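Side-chain contacts in probable ferredoxin-dependent nitrite reductase NirA (Mycobacterium tuberculosis, PDB 1ZJ8), which probably catalyses the six-electron reduction of sulfite to sulfide with electrons from ferredoxin, using siroheme and a [4Fe-4S] cluster: residues 423-428 / 443-448; 484-489 / 538-543. All blocks are in the same frame, centred on the assembly; numbering follows the deposited sequence.

Interaction 1 (423-428 / 443-448); sequences RNLMAC and VRAQHL. With SF4 (iron/sulfur cluster), chain D.
Ala445, on helix 442-455, presses its methyl group against two side chains of the edge strand 425-427, and these two touches make up the tightly packed part of the contact. Leu425 supplies the closer one: its CD2 branch lies 3.8 Å from Ala445 CB. The leucine's CG stands anti to the backbone N (chi1 177°), which sends the side chain toward Ala445. Two residues further along the strand, Ala427 CB meets Ala445 CB at 4.3 Å, so one small methyl spans both strand residues that face the helix. Between them Met426 points to the other face of the strand. The small residues let the backbones come close, with the CA atoms of Ala427 and Ala445 7.0 Å apart. Leu448, one helical turn on from Ala445, joins the same buried layer by resting on Ile471 of the adjacent strand.

The side of the helix turned from the strand is looser, with His447 exposed. This residue folds back on its own turn, its ND1 donating to Val443 O at 3.1 Å from above the carbonyl plane, an oxygen that also accepts the backbone N-H of Gln446.

Directly after the strand, Cys428 SG binds iron FE4 at 2.3 Å. A helix packed on the edge strand of a mixed sheet, with a cluster cysteine directly after that strand, thus forms part of the siroheme and [4Fe-4S] site of this nitrite and sulfite reductase domain.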
ATOM      1  N   ARG A 423      15.482  -6.490  -3.999  1.00 31.31           N
ATOM      2  CA  ARG A 423      15.132  -5.112  -4.107  1.00 30.90           C
ATOM      3  C   ARG A 423      13.756  -4.919  -4.671  1.00 30.05           C
ATOM      4  O   ARG A 423      12.978  -4.135  -4.165  1.00 29.70           O
ATOM      5  CB  ARG A 423      16.119  -4.428  -5.038  1.00 30.98           C
ATOM      6  CG  ARG A 423      15.712  -3.023  -5.323  1.00 31.85           C
ATOM      7  CD  ARG A 423      16.864  -2.238  -5.716  1.00 32.66           C
ATOM      8  NE  ARG A 423      16.493  -0.865  -5.969  1.00 33.24           N
ATOM      9  CZ  ARG A 423      17.371   0.062  -6.311  1.00 34.11           C
ATOM     10  NH1 ARG A 423      18.651  -0.254  -6.480  1.00 35.14           N
ATOM     11  NH2 ARG A 423      16.963   1.298  -6.522  1.00 34.13           N
ATOM     12  N   ASN A 424      13.474  -5.633  -5.744  1.00 29.79           N
ATOM     13  CA  ASN A 424      12.308  -5.332  -6.563  1.00 29.83           C
ATOM     14  C   ASN A 424      11.084  -6.227  -6.364  1.00 29.63           C
ATOM     15  O   ASN A 424      10.123  -6.110  -7.098  1.00 29.79           O
ATOM     16  CB  ASN A 424      12.726  -5.333  -8.037  1.00 29.52           C
ATOM     17  CG  ASN A 424      13.694  -4.240  -8.346  1.00 28.21           C
ATOM     18  OD1 ASN A 424      13.451  -3.106  -8.010  1.00 27.16           O
ATOM     19  ND2 ASN A 424      14.811  -4.576  -8.959  1.00 29.25           N
ATOM     20  N   LEU A 425      11.098  -7.087  -5.364  1.00 29.68           N
ATOM     21  CA  LEU A 425       9.992  -8.003  -5.170  1.00 30.14           C
ATOM     22  C   LEU A 425       9.044  -7.460  -4.102  1.00 30.40           C
ATOM     23  O   LEU A 425       9.464  -6.963  -3.070  1.00 30.64           O
ATOM     24  CB  LEU A 425      10.498  -9.410  -4.794  1.00 30.00           C
ATOM     25  CG  LEU A 425       9.408 -10.465  -4.484  1.00 30.26           C
ATOM     26  CD1 LEU A 425       9.840 -11.850  -4.882  1.00 31.18           C
ATOM     27  CD2 LEU A 425       8.952 -10.485  -3.006  1.00 30.21           C
ATOM     28  N   MET A 426       7.751  -7.565  -4.338  1.00 31.07           N
ATOM     29  CA  MET A 426       6.773  -7.332  -3.278  1.00 31.84           C
ATOM     30  C   MET A 426       5.839  -8.528  -3.181  1.00 32.21           C
ATOM     31  O   MET A 426       5.662  -9.282  -4.144  1.00 32.38           O
ATOM     32  CB  MET A 426       5.942  -6.063  -3.534  1.00 31.77           C
ATOM     33  CG  MET A 426       6.704  -4.757  -3.422  1.00 31.86           C
ATOM     34  SD  MET A 426       5.655  -3.258  -3.488  1.00 32.91           S
ATOM     35  CE  MET A 426       4.421  -3.666  -4.700  1.00 33.40           C
ATOM     36  N   ALA A 427       5.239  -8.685  -2.010  1.00 32.67           N
ATOM     37  CA  ALA A 427       4.246  -9.718  -1.779  1.00 33.14           C
ATOM     38  C   ALA A 427       3.267  -9.194  -0.745  1.00 33.82           C
ATOM     39  O   ALA A 427       3.607  -8.319   0.061  1.00 34.58           O
ATOM     40  CB  ALA A 427       4.903 -10.985  -1.292  1.00 33.14           C
ATOM     41  N   CYS A 428       2.047  -9.716  -0.771  1.00 34.34           N
ATOM     42  CA  CYS A 428       1.037  -9.366   0.220  1.00 34.67           C
ATOM     43  C   CYS A 428       1.170 -10.318   1.402  1.00 34.74           C
ATOM     44  O   CYS A 428       2.141 -11.074   1.499  1.00 34.57           O
ATOM     45  CB  CYS A 428      -0.345  -9.480  -0.404  1.00 35.17           C
ATOM     46  SG  CYS A 428      -0.880 -11.197  -0.737  1.00 37.54           S
ATOM     47  N   VAL A 443       5.745 -15.556   3.297  1.00 37.71           N
ATOM     48  CA  VAL A 443       6.724 -16.566   3.707  1.00 37.49           C
ATOM     49  C   VAL A 443       7.462 -17.150   2.485  1.00 37.02           C
ATOM     50  O   VAL A 443       8.689 -17.358   2.509  1.00 36.72           O
ATOM     51  CB  VAL A 443       6.039 -17.701   4.529  1.00 37.64           C
ATOM     52  CG1 VAL A 443       7.115 -18.565   5.240  1.00 37.40           C
ATOM     53  CG2 VAL A 443       5.022 -17.101   5.547  1.00 37.61           C
ATOM     54  N   ARG A 444       6.697 -17.411   1.427  1.00 36.48           N
ATOM     55  CA  ARG A 444       7.248 -17.881   0.166  1.00 36.12           C
ATOM     56  C   ARG A 444       8.392 -16.994  -0.282  1.00 35.79           C
ATOM     57  O   ARG A 444       9.500 -17.471  -0.578  1.00 35.77           O
ATOM     58  CB  ARG A 444       6.157 -17.873  -0.903  1.00 36.17           C
ATOM     59  CG  ARG A 444       6.573 -18.544  -2.208  1.00 36.84           C
ATOM     60  CD  ARG A 444       6.553 -20.064  -2.078  1.00 37.86           C
ATOM     61  NE  ARG A 444       7.760 -20.694  -2.590  1.00 36.85           N
ATOM     62  CZ  ARG A 444       8.039 -20.856  -3.870  1.00 38.11           C
ATOM     63  NH1 ARG A 444       7.214 -20.415  -4.784  1.00 40.30           N
ATOM     64  NH2 ARG A 444       9.151 -21.457  -4.250  1.00 39.32           N
ATOM     65  N   ALA A 445       8.105 -15.697  -0.297  1.00 35.23           N
ATOM     66  CA  ALA A 445       9.058 -14.664  -0.693  1.00 34.66           C
ATOM     67  C   ALA A 445      10.357 -14.756   0.067  1.00 34.05           C
ATOM     68  O   ALA A 445      11.414 -14.439  -0.469  1.00 33.89           O
ATOM     69  CB  ALA A 445       8.455 -13.286  -0.454  1.00 35.05           C
ATOM     70  N   GLN A 446      10.281 -15.181   1.324  1.00 33.59           N
ATOM     71  CA  GLN A 446      11.483 -15.262   2.162  1.00 33.45           C
ATOM     72  C   GLN A 446      12.459 -16.326   1.668  1.00 33.19           C
ATOM     73  O   GLN A 446      13.673 -16.216   1.880  1.00 32.92           O
ATOM     74  CB  GLN A 446      11.123 -15.556   3.631  1.00 33.48           C
ATOM     75  CG  GLN A 446      10.104 -14.611   4.260  1.00 32.16           C
ATOM     76  CD  GLN A 446      10.511 -13.182   4.121  1.00 30.56           C
ATOM     77  OE1 GLN A 446      11.695 -12.865   4.196  1.00 29.37           O
ATOM     78  NE2 GLN A 446       9.538 -12.300   3.903  1.00 30.64           N
ATOM     79  N   HIS A 447      11.914 -17.350   1.010  1.00 33.19           N
ATOM     80  CA  HIS A 447      12.713 -18.420   0.413  1.00 33.12           C
ATOM     81  C   HIS A 447      13.014 -18.150  -1.048  1.00 32.82           C
ATOM     82  O   HIS A 447      14.018 -18.633  -1.580  1.00 32.80           O
ATOM     83  CB  HIS A 447      11.945 -19.755   0.465  1.00 33.24           C
ATOM     84  CG  HIS A 447      11.644 -20.251   1.854  1.00 35.02           C
ATOM     85  ND1 HIS A 447      10.543 -19.830   2.579  1.00 35.78           N
ATOM     86  CD2 HIS A 447      12.288 -21.154   2.637  1.00 35.48           C
ATOM     87  CE1 HIS A 447      10.535 -20.438   3.754  1.00 34.61           C
ATOM     88  NE2 HIS A 447      11.581 -21.244   3.815  1.00 35.15           N
ATOM     89  N   LEU A 448      12.132 -17.397  -1.703  1.00 32.57           N
ATOM     90  CA  LEU A 448      12.165 -17.283  -3.151  1.00 32.37           C
ATOM     91  C   LEU A 448      13.237 -16.313  -3.591  1.00 32.15           C
ATOM     92  O   LEU A 448      13.942 -16.590  -4.556  1.00 32.27           O
ATOM     93  CB  LEU A 448      10.792 -16.876  -3.668  1.00 32.62           C
ATOM     94  CG  LEU A 448      10.613 -16.769  -5.184  1.00 32.90           C
ATOM     95  CD1 LEU A 448      10.977 -18.074  -5.880  1.00 32.73           C
ATOM     96  CD2 LEU A 448       9.180 -16.337  -5.497  1.00 32.49           C
TER
HETATM   97 FE1  SF4 D 556      -5.776 -10.854  -1.132  1.00 46.50          FE
HETATM   98 FE2  SF4 D 556      -4.589  -8.662  -0.008  1.00 44.88          FE
HETATM   99 FE3  SF4 D 556      -5.075 -10.895   1.498  1.00 45.72          FE
HETATM  100 FE4  SF4 D 556      -3.100 -10.741  -0.378  1.00 45.58          FE
HETATM  101  S1  SF4 D 556      -3.219  -9.550   1.590  1.00 47.08           S
HETATM  102  S2  SF4 D 556      -4.592 -12.504  -0.089  1.00 48.81           S
HETATM  103  S3  SF4 D 556      -4.105  -9.558  -2.066  1.00 46.89           S
HETATM  104  S4  SF4 D 556      -6.667  -9.541   0.539  1.00 50.98           S

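Interaction 2 (484-489 / 538-543); sequences ADIGFK and RVVRNF
Val539 and Val540 of helix 532-545 receive the tip of Ile486, the first residue of strand 486-494, in a helix-on-sheet packing within the nitrite and sulfite reductase 4Fe-4S domain. The strand is the central one of a five-stranded mixed sheet, and the helix packs against one face of it. No hydrogen bond links the two segments; the join is wholly apolar and small, burying 69 Å² in all. All three residues that touch are buried, so the contact belongs to the interior of the domain.

Along the helix, Arg538 comes first, on the exposed side. Val539 follows and points at the strand. Val539 CG1, flanked by its own N and C (chi1 83°), meets Ile486 CD1 end to end at 4.0 Å. Val540 stands beside this line of approach and adds its CG2 branch to the surface that the isoleucine meets. With Arg541 and Asn542 the helix has turned to its more polar side: the arginine forms salt bridges with Asp537, one turn back, and Asp458, while Asn542 ND2 and Arg538 NE donate to Asp564 O and Arg566 O near the end of the chain. Phe543 brings the helix back to a buried surface, packing edge-to-face with Phe553, a residue of helix 553-559 that also touches Ile486.

Ile536, a turn earlier in the helix, Ile467 and Leu508 complete the apolar surroundings of the isoleucine. Ile486 extends through CG1, placed anti to the carbonyl carbon (chi1 -50°), and its outer chain is straight (chi2 179°). That full extension leaves Ile486 CD1 touching both valines, 4.3 Å from Val540 CG2.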
ATOM      1  N   ALA A 484       3.436  -4.936 -12.450  1.00 38.08           N
ATOM      2  CA  ALA A 484       4.736  -5.563 -12.222  1.00 38.04           C
ATOM      3  C   ALA A 484       5.181  -6.073 -13.545  1.00 38.17           C
ATOM      4  O   ALA A 484       4.353  -6.375 -14.379  1.00 38.56           O
ATOM      5  CB  ALA A 484       4.599  -6.726 -11.265  1.00 38.10           C
ATOM      6  N   ASP A 485       6.486  -6.168 -13.748  1.00 38.52           N
ATOM      7  CA  ASP A 485       6.996  -6.864 -14.909  1.00 38.87           C
ATOM      8  C   ASP A 485       6.511  -8.313 -14.835  1.00 38.88           C
ATOM      9  O   ASP A 485       6.001  -8.826 -15.824  1.00 39.16           O
ATOM     10  CB  ASP A 485       8.519  -6.757 -14.993  1.00 39.09           C
ATOM     11  CG  ASP A 485       8.991  -5.337 -15.306  1.00 40.50           C
ATOM     12  OD1 ASP A 485       8.222  -4.546 -15.925  1.00 40.64           O
ATOM     13  OD2 ASP A 485      10.133  -5.009 -14.905  1.00 42.66           O
ATOM     14  N   ILE A 486       6.626  -8.946 -13.663  1.00 38.67           N
ATOM     15  CA  ILE A 486       6.044 -10.253 -13.436  1.00 38.75           C
ATOM     16  C   ILE A 486       5.097 -10.213 -12.231  1.00 39.06           C
ATOM     17  O   ILE A 486       5.535 -10.189 -11.089  1.00 39.04           O
ATOM     18  CB  ILE A 486       7.132 -11.305 -13.210  1.00 38.62           C
ATOM     19  CG1 ILE A 486       8.176 -11.220 -14.319  1.00 37.98           C
ATOM     20  CG2 ILE A 486       6.508 -12.711 -13.160  1.00 38.92           C
ATOM     21  CD1 ILE A 486       9.294 -12.191 -14.189  1.00 37.75           C
ATOM     22  N   GLY A 487       3.795 -10.210 -12.490  1.00 39.51           N
ATOM     23  CA  GLY A 487       2.797 -10.175 -11.429  1.00 40.05           C
ATOM     24  C   GLY A 487       2.179 -11.541 -11.274  1.00 40.62           C
ATOM     25  O   GLY A 487       1.968 -12.240 -12.262  1.00 40.93           O
ATOM     26  N   PHE A 488       1.895 -11.938 -10.040  1.00 41.45           N
ATOM     27  CA  PHE A 488       1.289 -13.238  -9.777  1.00 42.22           C
ATOM     28  C   PHE A 488      -0.013 -13.041  -9.023  1.00 43.30           C
ATOM     29  O   PHE A 488      -0.030 -12.387  -7.982  1.00 43.13           O
ATOM     30  CB  PHE A 488       2.240 -14.119  -8.968  1.00 41.37           C
ATOM     31  CG  PHE A 488       3.467 -14.540  -9.721  1.00 40.82           C
ATOM     32  CD1 PHE A 488       3.476 -15.700 -10.460  1.00 39.85           C
ATOM     33  CD2 PHE A 488       4.624 -13.776  -9.683  1.00 41.19           C
ATOM     34  CE1 PHE A 488       4.605 -16.090 -11.151  1.00 40.12           C
ATOM     35  CE2 PHE A 488       5.767 -14.171 -10.382  1.00 40.37           C
ATOM     36  CZ  PHE A 488       5.749 -15.331 -11.109  1.00 39.85           C
ATOM     37  N   LYS A 489      -1.102 -13.592  -9.563  1.00 45.28           N
ATOM     38  CA  LYS A 489      -2.413 -13.543  -8.900  1.00 46.49           C
ATOM     39  C   LYS A 489      -2.748 -14.937  -8.428  1.00 47.82           C
ATOM     40  O   LYS A 489      -3.037 -15.828  -9.235  1.00 47.95           O
ATOM     41  CB  LYS A 489      -3.521 -13.031  -9.833  1.00 46.78           C
ATOM     42  CG  LYS A 489      -4.959 -12.996  -9.197  1.00 46.28           C
ATOM     43  CD  LYS A 489      -6.024 -12.327 -10.101  1.00 46.43           C
ATOM     44  CE  LYS A 489      -6.040 -12.884 -11.539  1.00 46.98           C
ATOM     45  NZ  LYS A 489      -6.983 -12.132 -12.422  1.00 47.45           N
ATOM     46  N   ARG A 538      13.080 -19.556 -16.114  1.00 41.70           N
ATOM     47  CA  ARG A 538      12.805 -19.851 -17.517  1.00 42.04           C
ATOM     48  C   ARG A 538      12.604 -18.549 -18.281  1.00 42.47           C
ATOM     49  O   ARG A 538      13.354 -18.259 -19.208  1.00 42.55           O
ATOM     50  CB  ARG A 538      11.570 -20.751 -17.622  1.00 42.10           C
ATOM     51  CG  ARG A 538      11.207 -21.235 -19.017  1.00 41.71           C
ATOM     52  CD  ARG A 538      10.296 -22.473 -18.940  1.00 42.02           C
ATOM     53  NE  ARG A 538       9.055 -22.267 -18.177  1.00 42.16           N
ATOM     54  CZ  ARG A 538       8.729 -22.852 -17.009  1.00 43.33           C
ATOM     55  NH1 ARG A 538       9.544 -23.691 -16.368  1.00 42.61           N
ATOM     56  NH2 ARG A 538       7.554 -22.568 -16.451  1.00 43.58           N
ATOM     57  N   VAL A 539      11.631 -17.748 -17.846  1.00 43.05           N
ATOM     58  CA  VAL A 539      11.201 -16.567 -18.596  1.00 43.50           C
ATOM     59  C   VAL A 539      12.275 -15.487 -18.675  1.00 43.85           C
ATOM     60  O   VAL A 539      12.441 -14.831 -19.702  1.00 44.15           O
ATOM     61  CB  VAL A 539       9.886 -15.965 -18.016  1.00 43.77           C
ATOM     62  CG1 VAL A 539      10.147 -15.050 -16.815  1.00 44.07           C
ATOM     63  CG2 VAL A 539       9.137 -15.198 -19.087  1.00 43.71           C
ATOM     64  N   VAL A 540      13.015 -15.321 -17.590  1.00 44.45           N
ATOM     65  CA  VAL A 540      14.041 -14.293 -17.520  1.00 44.79           C
ATOM     66  C   VAL A 540      15.228 -14.706 -18.388  1.00 45.34           C
ATOM     67  O   VAL A 540      15.881 -13.866 -18.985  1.00 45.74           O
ATOM     68  CB  VAL A 540      14.473 -14.022 -16.050  1.00 44.78           C
ATOM     69  CG1 VAL A 540      15.724 -13.156 -15.991  1.00 44.92           C
ATOM     70  CG2 VAL A 540      13.328 -13.365 -15.257  1.00 44.04           C
ATOM     71  N   ARG A 541      15.506 -15.999 -18.469  1.00 46.10           N
ATOM     72  CA  ARG A 541      16.540 -16.474 -19.368  1.00 46.73           C
ATOM     73  C   ARG A 541      16.124 -16.290 -20.826  1.00 47.38           C
ATOM     74  O   ARG A 541      16.933 -15.847 -21.627  1.00 47.31           O
ATOM     75  CB  ARG A 541      16.867 -17.928 -19.047  1.00 46.94           C
ATOM     76  CG  ARG A 541      17.531 -18.070 -17.694  1.00 46.68           C
ATOM     77  CD  ARG A 541      18.095 -19.458 -17.485  1.00 46.89           C
ATOM     78  NE  ARG A 541      18.702 -19.548 -16.171  1.00 46.55           N
ATOM     79  CZ  ARG A 541      19.831 -18.938 -15.837  1.00 46.80           C
ATOM     80  NH1 ARG A 541      20.508 -18.225 -16.730  1.00 46.99           N
ATOM     81  NH2 ARG A 541      20.299 -19.055 -14.602  1.00 47.07           N
ATOM     82  N   ASN A 542      14.873 -16.633 -21.158  1.00 48.32           N
ATOM     83  CA  ASN A 542      14.298 -16.344 -22.479  1.00 49.02           C
ATOM     84  C   ASN A 542      14.380 -14.842 -22.767  1.00 50.06           C
ATOM     85  O   ASN A 542      14.623 -14.419 -23.913  1.00 50.08           O
ATOM     86  CB  ASN A 542      12.833 -16.786 -22.554  1.00 48.99           C
ATOM     87  CG  ASN A 542      12.666 -18.301 -22.645  1.00 49.55           C
ATOM     88  OD1 ASN A 542      13.635 -19.062 -22.539  1.00 50.81           O
ATOM     89  ND2 ASN A 542      11.424 -18.744 -22.832  1.00 48.46           N
ATOM     90  N   PHE A 543      14.177 -14.029 -21.729  1.00 51.22           N
ATOM     91  CA  PHE A 543      14.289 -12.584 -21.899  1.00 52.14           C
ATOM     92  C   PHE A 543      15.689 -12.190 -22.341  1.00 53.09           C
ATOM     93  O   PHE A 543      15.824 -11.393 -23.256  1.00 53.48           O
ATOM     94  CB  PHE A 543      13.883 -11.805 -20.637  1.00 52.18           C
ATOM     95  CG  PHE A 543      14.157 -10.318 -20.723  1.00 51.78           C
ATOM     96  CD1 PHE A 543      13.545  -9.540 -21.681  1.00 51.59           C
ATOM     97  CD2 PHE A 543      15.026  -9.704 -19.841  1.00 52.48           C
ATOM     98  CE1 PHE A 543      13.803  -8.171 -21.765  1.00 52.13           C
ATOM     99  CE2 PHE A 543      15.279  -8.328 -19.923  1.00 52.80           C
ATOM    100  CZ  PHE A 543      14.665  -7.569 -20.887  1.00 51.86           C
TER

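Both contacts lie in the C-terminal nitrite and sulfite reductase 4Fe-4S domain and involve one mixed sheet, in which strand 469-472 separates edge strand 425-427 from central strand 486-494. Their centres are 14 Å apart and their nearest atoms about 6 Å, without touching. Both segments of interaction 1 precede those of interaction 2 in the chain. Helix 532-545, which carries the second segment of interaction 2, also connects the two regions, since its Leu532 touches Arg444 and Leu448 of 443-448. The first contact adjoins the siroheme and the cluster, whereas the second is a plain packing contact that takes no part in binding either cofactor, joining the same sheet to the C-terminal helices.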